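PDB 1W7C: lysyl oxidase from Pichia pastoris, which probably oxidises primary amines, peptidyl lysine side chains among them, to aldehydes with a copper ion and a protein-derived topaquinone cofactor. Local coordinates for residues N573-V585 with I644-P656. Numbering follows the deposited sequence. Where two conformers were deposited one is given.
Sequences NIMPGGGGVHRIV and IVAWVNLGLHHLP. With CU (copper (II) ion), chain C; CA (calcium ion), chain D.
With chi1 at -52°, H653 sets CG anti to its own carbonyl carbon, which carries the imidazole in between V581 and I584; in V581, CG2 is lodged between backbone N and carbonyl carbon, bringing that methyl over the ring. The two side chains lie on opposite faces: V581 CG2 stands 4.0 Å from the H653 centroid and I584 CD1 3.8 Å, both CH-pi contacts shifted toward the rim. At the edge, in the ring plane, H582 O approaches H653 CE1 at 3.1 Å. Both ring nitrogens have partners beyond the pair: ND1 hydrogen-bonds D489, whose carboxylate also accepts from I584 N, and NE2 hydrogen-bonds N550 O of the second subunit. Further back, the glycine-rich loop passes over G651, whose N donates to G579 O at 2.9 Å with an N-H...O angle of 146°, while L650 CA lends a C-H...O contact to the same oxygen. G579 has a positive phi (75°) and packs on the G651 backbone, with the acceptors G579 O and G651 O 3.3 Å apart. A water donates to N649 O (2.9 Å) and, weakly, to V581 O. In strand 569-576, ahead of the loop, I574 CD1 rests on A646 CB at 3.8 Å. Strand 642-654 links two metal sites of the copper amine oxidase domain: I644 O binds calcium, and H654 ND1 binds copper together with H488 and H490. Next to that copper ligand, H653 is enclosed on both faces and held at both nitrogens, which would fix its ring rotation; these acceptors, one the D489 carboxylate, would favour a doubly protonated, positively charged ring at the dimer interface.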
ATOM      1  N   ASN A 573      -1.714  14.709  -8.453  1.00 13.27           N
ATOM      2  CA  ASN A 573      -2.479  13.474  -8.663  1.00 13.98           C
ATOM      3  C   ASN A 573      -2.901  12.938  -7.312  1.00 13.07           C
ATOM      4  O   ASN A 573      -2.058  12.751  -6.445  1.00 13.89           O
ATOM      5  CB  ASN A 573      -1.565  12.504  -9.445  1.00 13.76           C
ATOM      6  CG  ASN A 573      -2.038  11.066  -9.529  1.00 15.28           C
ATOM      7  OD1 ASN A 573      -1.170  10.172  -9.591  1.00 17.35           O
ATOM      8  ND2 ASN A 573      -3.313  10.823  -9.621  1.00 14.66           N
ATOM      9  N   ILE A 574      -4.210  12.707  -7.191  1.00 12.36           N
ATOM     10  CA  ILE A 574      -4.780  11.996  -6.034  1.00 14.19           C
ATOM     11  C   ILE A 574      -4.773  10.517  -6.403  1.00 13.73           C
ATOM     12  O   ILE A 574      -5.563  10.086  -7.256  1.00 14.31           O
ATOM     13  CB  ILE A 574      -6.204  12.458  -5.711  1.00 14.07           C
ATOM     14  CG1 ILE A 574      -6.269  13.983  -5.542  1.00 14.43           C
ATOM     15  CG2 ILE A 574      -6.691  11.736  -4.462  1.00 14.77           C
ATOM     16  CD1 ILE A 574      -7.681  14.511  -5.308  1.00 16.21           C
ATOM     17  N   MET A 575      -3.854   9.767  -5.781  1.00 13.93           N
ATOM     18  CA  MET A 575      -3.543   8.378  -6.178  1.00 15.87           C
ATOM     19  C   MET A 575      -4.054   7.468  -5.050  1.00 14.79           C
ATOM     20  O   MET A 575      -3.572   7.554  -3.931  1.00 16.09           O
ATOM     21  CB  MET A 575      -2.003   8.276  -6.306  1.00 19.84           C
ATOM     22  CG  MET A 575      -1.549   6.885  -6.633  0.70 25.09           C
ATOM     23  SD  MET A 575       0.252   6.723  -6.692  0.70 42.49           S
ATOM     24  CE  MET A 575       0.675   8.284  -7.110  0.70 29.17           C
ATOM     25  N   PRO A 576      -4.999   6.579  -5.326  1.00 16.49           N
ATOM     26  CA  PRO A 576      -5.431   5.646  -4.278  1.00 15.14           C
ATOM     27  C   PRO A 576      -4.365   4.619  -3.949  1.00 15.22           C
ATOM     28  O   PRO A 576      -3.630   4.197  -4.815  1.00 18.30           O
ATOM     29  CB  PRO A 576      -6.649   4.971  -4.878  1.00 19.22           C
ATOM     30  CG  PRO A 576      -6.403   5.043  -6.384  1.00 21.05           C
ATOM     31  CD  PRO A 576      -5.700   6.367  -6.617  1.00 18.37           C
ATOM     32  N   GLY A 577      -4.249   4.282  -2.680  1.00 15.71           N
ATOM     33  CA  GLY A 577      -3.508   3.118  -2.233  1.00 18.07           C
ATOM     34  C   GLY A 577      -4.529   2.073  -1.828  1.00 19.27           C
ATOM     35  O   GLY A 577      -5.644   2.004  -2.329  1.00 22.73           O
ATOM     36  N   GLY A 578      -4.185   1.292  -0.844  1.00 24.72           N
ATOM     37  CA  GLY A 578      -5.140   0.357  -0.316  1.00 23.45           C
ATOM     38  C   GLY A 578      -6.287   1.011   0.389  1.00 16.26           C
ATOM     39  O   GLY A 578      -6.270   2.158   0.759  1.00 17.44           O
ATOM     40  N   GLY A 579      -7.367   0.266   0.472  1.00 15.94           N
ATOM     41  CA  GLY A 579      -8.528   0.732   1.189  1.00 15.45           C
ATOM     42  C   GLY A 579      -9.316   1.787   0.478  1.00 13.89           C
ATOM     43  O   GLY A 579     -10.000   2.588   1.080  1.00 14.42           O
ATOM     44  N   GLY A 580      -9.295   1.728  -0.849  1.00 13.85           N
ATOM     45  CA  GLY A 580     -10.090   2.620  -1.645  1.00 14.67           C
ATOM     46  C   GLY A 580     -11.497   2.050  -1.843  1.00 13.95           C
ATOM     47  O   GLY A 580     -11.935   1.762  -2.957  1.00 15.34           O
ATOM     48  N   VAL A 581     -12.235   1.944  -0.730  1.00 13.41           N
ATOM     49  CA  VAL A 581     -13.572   1.394  -0.697  1.00 13.94           C
ATOM     50  C   VAL A 581     -14.528   2.308   0.056  1.00 13.54           C
ATOM     51  O   VAL A 581     -14.131   3.131   0.852  1.00 15.32           O
ATOM     52  CB  VAL A 581     -13.610  -0.026  -0.105  1.00 15.44           C
ATOM     53  CG1 VAL A 581     -12.604  -0.976  -0.831  1.00 16.56           C
ATOM     54  CG2 VAL A 581     -13.320  -0.023   1.370  1.00 16.96           C
ATOM     55  N   HIS A 582     -15.811   2.147  -0.259  1.00 13.32           N
ATOM     56  CA  HIS A 582     -16.899   2.885   0.348  1.00 13.66           C
ATOM     57  C   HIS A 582     -17.941   1.918   0.927  1.00 13.36           C
ATOM     58  O   HIS A 582     -17.786   0.698   0.836  1.00 13.76           O
ATOM     59  CB  HIS A 582     -17.526   3.854  -0.674  1.00 13.78           C
ATOM     60  CG  HIS A 582     -18.063   3.194  -1.900  1.00 13.48           C
ATOM     61  ND1 HIS A 582     -19.174   2.382  -1.907  1.00 14.14           N
ATOM     62  CD2 HIS A 582     -17.582   3.172  -3.163  1.00 15.28           C
ATOM     63  CE1 HIS A 582     -19.371   1.913  -3.134  1.00 16.22           C
ATOM     64  NE2 HIS A 582     -18.409   2.368  -3.909  1.00 16.06           N
ATOM     65  N   ARG A 583     -18.996   2.454   1.521  1.00 13.03           N
ATOM     66  CA  ARG A 583     -20.015   1.630   2.119  1.00 13.73           C
ATOM     67  C   ARG A 583     -20.588   0.634   1.150  1.00 13.43           C
ATOM     68  O   ARG A 583     -20.872   0.956  -0.006  1.00 15.03           O
ATOM     69  CB  ARG A 583     -21.181   2.475   2.638  1.00 13.50           C
ATOM     70  CG  ARG A 583     -20.931   3.293   3.878  1.00 13.80           C
ATOM     71  CD  ARG A 583     -22.119   4.222   4.191  1.00 13.42           C
ATOM     72  NE  ARG A 583     -23.283   3.472   4.582  1.00 14.25           N
ATOM     73  CZ  ARG A 583     -24.541   3.850   4.398  1.00 14.51           C
ATOM     74  NH1 ARG A 583     -24.833   4.967   3.755  1.00 15.34           N
ATOM     75  NH2 ARG A 583     -25.517   3.096   4.856  1.00 16.38           N
ATOM     76  N   ILE A 584     -20.828  -0.557   1.642  1.00 14.36           N
ATOM     77  CA  ILE A 584     -21.635  -1.584   0.952  1.00 15.52           C
ATOM     78  C   ILE A 584     -23.116  -1.271   1.048  1.00 14.68           C
ATOM     79  O   ILE A 584     -23.821  -1.264   0.042  1.00 15.55           O
ATOM     80  CB  ILE A 584     -21.318  -2.973   1.512  1.00 15.41           C
ATOM     81  CG1 ILE A 584     -19.854  -3.311   1.263  1.00 15.63           C
ATOM     82  CG2 ILE A 584     -22.258  -4.018   0.880  1.00 15.97           C
ATOM     83  CD1 ILE A 584     -19.333  -4.523   2.022  1.00 16.62           C
ATOM     84  N   VAL A 585     -23.602  -1.034   2.255  1.00 14.68           N
ATOM     85  CA  VAL A 585     -25.032  -0.727   2.471  1.00 14.37           C
ATOM     86  C   VAL A 585     -25.389   0.622   1.812  1.00 14.09           C
ATOM     87  O   VAL A 585     -24.560   1.552   1.846  1.00 14.82           O
ATOM     88  CB  VAL A 585     -25.310  -0.702   3.987  1.00 15.18           C
ATOM     89  CG1 VAL A 585     -26.730  -0.190   4.286  1.00 15.74           C
ATOM     90  CG2 VAL A 585     -25.046  -2.079   4.591  1.00 16.54           C
ATOM     91  N   ILE A 644     -11.598  24.207  -5.686  1.00 14.19           N
ATOM     92  CA  ILE A 644     -12.121  22.861  -5.554  1.00 13.05           C
ATOM     93  C   ILE A 644     -11.629  22.292  -4.230  1.00 12.78           C
ATOM     94  O   ILE A 644     -10.499  22.551  -3.766  1.00 13.67           O
ATOM     95  CB  ILE A 644     -11.630  21.992  -6.748  1.00 13.60           C
ATOM     96  CG1 ILE A 644     -12.164  22.563  -8.065  1.00 14.70           C
ATOM     97  CG2 ILE A 644     -12.063  20.526  -6.577  1.00 15.34           C
ATOM     98  CD1 ILE A 644     -11.616  21.918  -9.303  1.00 15.27           C
ATOM     99  N   VAL A 645     -12.506  21.493  -3.626  1.00 13.41           N
ATOM    100  CA  VAL A 645     -12.169  20.663  -2.475  1.00 13.62           C
ATOM    101  C   VAL A 645     -12.456  19.199  -2.872  1.00 12.29           C
ATOM    102  O   VAL A 645     -13.499  18.900  -3.475  1.00 13.91           O
ATOM    103  CB  VAL A 645     -13.067  21.007  -1.248  1.00 14.29           C
ATOM    104  CG1 VAL A 645     -12.782  20.106  -0.068  1.00 14.90           C
ATOM    105  CG2 VAL A 645     -12.944  22.461  -0.899  1.00 14.80           C
ATOM    106  N   ALA A 646     -11.495  18.314  -2.569  1.00 13.29           N
ATOM    107  CA  ALA A 646     -11.717  16.882  -2.725  1.00 13.42           C
ATOM    108  C   ALA A 646     -12.000  16.302  -1.347  1.00 12.46           C
ATOM    109  O   ALA A 646     -11.277  16.502  -0.422  1.00 16.07           O
ATOM    110  CB  ALA A 646     -10.518  16.196  -3.355  1.00 14.13           C
ATOM    111  N   TRP A 647     -13.089  15.553  -1.276  1.00 13.19           N
ATOM    112  CA  TRP A 647     -13.487  14.849  -0.042  1.00 13.24           C
ATOM    113  C   TRP A 647     -13.202  13.376  -0.366  1.00 11.17           C
ATOM    114  O   TRP A 647     -13.923  12.766  -1.175  1.00 13.77           O
ATOM    115  CB  TRP A 647     -14.995  15.096   0.236  1.00 13.56           C
ATOM    116  CG  TRP A 647     -15.381  16.547   0.321  1.00 13.84           C
ATOM    117  CD1 TRP A 647     -15.733  17.306  -0.722  1.00 13.96           C
ATOM    118  CD2 TRP A 647     -15.514  17.384   1.498  1.00 13.52           C
ATOM    119  NE1 TRP A 647     -16.010  18.582  -0.303  1.00 15.03           N
ATOM    120  CE2 TRP A 647     -15.889  18.661   1.056  1.00 13.78           C
ATOM    121  CE3 TRP A 647     -15.288  17.194   2.863  1.00 14.34           C
ATOM    122  CZ2 TRP A 647     -16.122  19.728   1.924  1.00 14.60           C
ATOM    123  CZ3 TRP A 647     -15.517  18.249   3.741  1.00 14.02           C
ATOM    124  CH2 TRP A 647     -15.916  19.519   3.264  1.00 14.65           C
ATOM    125  N   VAL A 648     -12.118  12.862   0.235  1.00 12.30           N
ATOM    126  CA  VAL A 648     -11.528  11.601  -0.129  1.00 12.22           C
ATOM    127  C   VAL A 648     -11.773  10.582   0.955  1.00 12.76           C
ATOM    128  O   VAL A 648     -11.522  10.845   2.121  1.00 12.86           O
ATOM    129  CB  VAL A 648     -10.007  11.734  -0.382  1.00 13.40           C
ATOM    130  CG1 VAL A 648      -9.462  10.419  -0.807  1.00 13.19           C
ATOM    131  CG2 VAL A 648      -9.735  12.820  -1.420  1.00 15.54           C
ATOM    132  N   ASN A 649     -12.305   9.415   0.588  1.00 12.35           N
ATOM    133  CA  ASN A 649     -12.584   8.365   1.538  1.00 12.60           C
ATOM    134  C   ASN A 649     -11.569   7.231   1.538  1.00 12.02           C
ATOM    135  O   ASN A 649     -11.045   6.824   0.490  1.00 13.05           O
ATOM    136  CB  ASN A 649     -13.974   7.772   1.293  1.00 12.30           C
ATOM    137  CG  ASN A 649     -15.052   8.780   1.498  1.00 13.20           C
ATOM    138  OD1 ASN A 649     -14.935   9.653   2.376  1.00 14.57           O
ATOM    139  ND2 ASN A 649     -16.111   8.689   0.688  1.00 14.01           N
ATOM    140  N   LEU A 650     -11.325   6.718   2.739  1.00 12.30           N
ATOM    141  CA  LEU A 650     -10.584   5.473   2.979  1.00 12.38           C
ATOM    142  C   LEU A 650     -11.492   4.540   3.722  1.00 12.14           C
ATOM    143  O   LEU A 650     -12.300   4.959   4.540  1.00 14.34           O
ATOM    144  CB  LEU A 650      -9.338   5.776   3.811  1.00 13.33           C
ATOM    145  CG  LEU A 650      -8.233   6.574   3.126  1.00 13.05           C
ATOM    146  CD1 LEU A 650      -7.059   6.747   4.026  1.00 13.55           C
ATOM    147  CD2 LEU A 650      -7.821   5.925   1.823  1.00 13.61           C
ATOM    148  N   GLY A 651     -11.324   3.251   3.524  1.00 12.88           N
ATOM    149  CA  GLY A 651     -12.215   2.323   4.174  1.00 15.14           C
ATOM    150  C   GLY A 651     -11.706   0.916   4.226  1.00 14.16           C
ATOM    151  O   GLY A 651     -10.698   0.589   3.599  1.00 14.77           O
ATOM    152  N   LEU A 652     -12.432   0.084   4.958  1.00 13.10           N
ATOM    153  CA  LEU A 652     -12.153  -1.342   5.111  1.00 13.09           C
ATOM    154  C   LEU A 652     -13.475  -2.073   5.260  1.00 12.66           C
ATOM    155  O   LEU A 652     -14.303  -1.687   6.097  1.00 14.88           O
ATOM    156  CB  LEU A 652     -11.341  -1.593   6.385  0.60 23.35           C
ATOM    157  CG  LEU A 652     -10.029  -0.813   6.569  0.60 19.65           C
ATOM    158  CD1 LEU A 652      -9.522  -0.843   8.016  0.60 36.71           C
ATOM    159  CD2 LEU A 652      -8.888  -1.316   5.664  0.60 23.99           C
ATOM    160  N   HIS A 653     -13.656  -3.136   4.502  1.00 13.66           N
ATOM    161  CA  HIS A 653     -14.714  -4.099   4.767  1.00 13.20           C
ATOM    162  C   HIS A 653     -14.135  -5.172   5.681  1.00 14.68           C
ATOM    163  O   HIS A 653     -13.343  -6.016   5.244  1.00 18.49           O
ATOM    164  CB  HIS A 653     -15.181  -4.769   3.485  1.00 13.90           C
ATOM    165  CG  HIS A 653     -15.563  -3.828   2.388  1.00 13.98           C
ATOM    166  ND1 HIS A 653     -16.421  -2.766   2.575  1.00 14.82           N
ATOM    167  CD2 HIS A 653     -15.166  -3.775   1.098  1.00 14.16           C
ATOM    168  CE1 HIS A 653     -16.561  -2.127   1.425  1.00 15.03           C
ATOM    169  NE2 HIS A 653     -15.787  -2.704   0.519  1.00 14.51           N
ATOM    170  N   HIS A 654     -14.501  -5.143   6.945  1.00 14.60           N
ATOM    171  CA  HIS A 654     -13.862  -5.971   7.967  1.00 14.25           C
ATOM    172  C   HIS A 654     -14.776  -7.139   8.305  1.00 14.78           C
ATOM    173  O   HIS A 654     -15.862  -6.966   8.827  1.00 15.43           O
ATOM    174  CB  HIS A 654     -13.564  -5.139   9.193  1.00 14.95           C
ATOM    175  CG  HIS A 654     -12.617  -5.768  10.147  1.00 16.57           C
ATOM    176  ND1 HIS A 654     -12.283  -5.170  11.343  1.00 17.07           N
ATOM    177  CD2 HIS A 654     -11.826  -6.867  10.049  1.00 18.10           C
ATOM    178  CE1 HIS A 654     -11.383  -5.912  11.975  1.00 16.41           C
ATOM    179  NE2 HIS A 654     -11.093  -6.952  11.212  1.00 18.65           N
ATOM    180  N   LEU A 655     -14.276  -8.339   8.008  1.00 15.73           N
ATOM    181  CA  LEU A 655     -14.922  -9.617   8.304  1.00 16.93           C
ATOM    182  C   LEU A 655     -13.939 -10.353   9.232  1.00 14.61           C
ATOM    183  O   LEU A 655     -13.044 -11.103   8.771  1.00 16.25           O
ATOM    184  CB  LEU A 655     -15.150 -10.410   7.020  1.00 16.89           C
ATOM    185  CG  LEU A 655     -15.904 -11.725   7.252  1.00 17.95           C
ATOM    186  CD1 LEU A 655     -17.357 -11.474   7.654  1.00 18.34           C
ATOM    187  CD2 LEU A 655     -15.848 -12.654   6.036  1.00 19.68           C
ATOM    188  N   PRO A 656     -14.027 -10.115  10.528  1.00 14.09           N
ATOM    189  CA  PRO A 656     -13.033 -10.660  11.442  1.00 14.55           C
ATOM    190  C   PRO A 656     -12.955 -12.184  11.409  1.00 15.74           C
ATOM    191  O   PRO A 656     -13.932 -12.873  11.276  1.00 16.89           O
ATOM    192  CB  PRO A 656     -13.485 -10.151  12.797  1.00 15.08           C
ATOM    193  CG  PRO A 656     -14.160  -8.838  12.470  1.00 16.19           C
ATOM    194  CD  PRO A 656     -14.914  -9.166  11.226  1.00 15.15           C
TER
HETATM  195 CU    CU C 801     -13.081  -3.476  12.100  1.00 20.69          CU
HETATM  196 CA    CA D 802      -8.959  24.260  -3.237  1.00 13.64          CA
HETATM  197  O   HOH W   1     -12.985   5.117  -0.717  1.00 15.68           O
HETATM  198  O   HOH W   2      -8.635  24.690  -5.600  1.00 13.86           O
HETATM  199  O   HOH W   3     -12.916  -3.429  14.300  1.00 33.71           O